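Local structure of triacylglycerol lipase (Clostridium botulinum, 5AH1) at residues A[391-394]-A[395-398]. The protein hydrolyses ester bonds, including those of synthetic polyesters, and is probably a triacylglycerol lipase of the zinc-binding alpha/beta-hydrolase type. Numbering follows the deposited sequence.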
loop_
_atom_site.group_PDB
_atom_site.type_symbol
_atom_site.label_atom_id
_atom_site.label_comp_id
_atom_site.label_asym_id
_atom_site.label_seq_id
_atom_site.Cartn_x
_atom_site.Cartn_y
_atom_site.Cartn_z
ATOM N N SER A 391 -0.215 5.090 12.958
ATOM C CA SER A 391 0.333 3.882 12.362
ATOM C C SER A 391 1.218 4.160 11.147
ATOM O O SER A 391 1.975 3.298 10.725
ATOM C CB SER A 391 -0.845 3.016 11.929
ATOM O OG SER A 391 -0.422 1.804 11.352
ATOM N N GLN A 392 1.163 5.382 10.612
ATOM C CA GLN A 392 1.701 5.648 9.286
ATOM C C GLN A 392 3.188 6.024 9.253
ATOM O O GLN A 392 3.838 5.860 8.214
ATOM C CB GLN A 392 0.858 6.728 8.594
ATOM C CG GLN A 392 -0.566 6.293 8.317
ATOM C CD GLN A 392 -1.355 7.362 7.605
ATOM O OE1 GLN A 392 -0.826 8.038 6.728
ATOM N NE2 GLN A 392 -2.609 7.569 7.998
ATOM N N ASP A 393 3.738 6.506 10.367
ATOM C CA ASP A 393 5.109 7.011 10.343
ATOM C C ASP A 393 6.174 5.918 10.313
ATOM O O ASP A 393 7.336 6.208 10.035
ATOM C CB ASP A 393 5.370 8.023 11.479
ATOM C CG ASP A 393 5.281 7.419 12.856
ATOM O OD1 ASP A 393 4.943 6.231 12.983
ATOM O OD2 ASP A 393 5.554 8.172 13.816
ATOM N N GLY A 394 5.776 4.674 10.565
ATOM C CA GLY A 394 6.712 3.575 10.561
ATOM C C GLY A 394 6.274 2.530 11.551
ATOM O O GLY A 394 5.396 2.789 12.368
ATOM N N PRO A 395 6.875 1.343 11.461
ATOM C CA PRO A 395 6.510 0.254 12.367
ATOM C C PRO A 395 7.035 0.538 13.777
ATOM O O PRO A 395 8.203 0.914 13.927
ATOM C CB PRO A 395 7.212 -0.947 11.741
ATOM C CG PRO A 395 8.428 -0.338 11.067
ATOM C CD PRO A 395 7.926 0.947 10.499
ATOM N N LYS A 396 6.165 0.336 14.767
ATOM C CA LYS A 396 6.485 0.497 16.182
ATOM C C LYS A 396 6.039 -0.725 16.976
ATOM O O LYS A 396 6.792 -1.200 17.827
ATOM C CB LYS A 396 5.827 1.768 16.728
ATOM C CG LYS A 396 6.340 3.026 16.031
ATOM C CD LYS A 396 5.625 4.285 16.438
ATOM C CE LYS A 396 4.176 4.371 16.020
ATOM N NZ LYS A 396 3.936 4.180 14.556
ATOM N N LEU A 397 4.843 -1.251 16.703
ATOM C CA LEU A 397 4.386 -2.484 17.348
ATOM C C LEU A 397 5.321 -3.607 16.967
ATOM O O LEU A 397 5.523 -3.889 15.794
ATOM C CB LEU A 397 2.966 -2.831 16.907
ATOM C CG LEU A 397 1.849 -1.809 17.154
ATOM C CD1 LEU A 397 0.524 -2.345 16.571
ATOM C CD2 LEU A 397 1.686 -1.452 18.615
ATOM N N GLY A 398 5.930 -4.241 17.958
ATOM C CA GLY A 398 6.833 -5.346 17.714
ATOM C C GLY A 398 8.093 -5.015 16.931
ATOM O O GLY A 398 8.741 -5.944 16.440
#
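Lys396 folds its side chain back over the turn that precedes it and delivers its ammonium group to Asp393, a worked example of how one lysine can tie a loop to itself. The ionic part is a salt bridge of 2.8 Å between Lys396 NZ and Asp393 OD1, made through the syn lone pair of that oxygen, and the two side chains cross at roughly a right angle. Asp393 reaches it because CG stands between its own backbone N and carbonyl carbon (chi1 65°). Lys396 runs extended as far as CD; a bend at chi3 (-67°) then swings CE back to 3.6 Å from Asp393 OD1, and a second bend at chi4 (-55°) directs NZ to the oxygens.

A second bond goes to the backbone: Lys396 NZ donates to Gly394 O over 3.0 Å, close to the line of the carbonyl and tilted slightly from its plane. Ile390 O takes a third hydrogen bond from NZ, and Asp232 OD2 adds a second salt bridge; the two carboxylates would be expected to stabilise the positive charge.

Residues 391-393 curl with helical backbone angles, and Gly394 opens the chain out again in a shape accessible in practice to glycine, which lacks a side chain. Pro395 continues the chain with its ring against Trp415. Ser391 OG, bonded to Gly233 O and Asp232 N, and Leu397 N, bonded to Asp232 OD1, join the turn to the loop after strand 221-227. The arrangement is a lysine-aspartate salt bridge closing a local turn, in the loop that leads to the outermost strand 403-405 of the alpha/beta-hydrolase sheet.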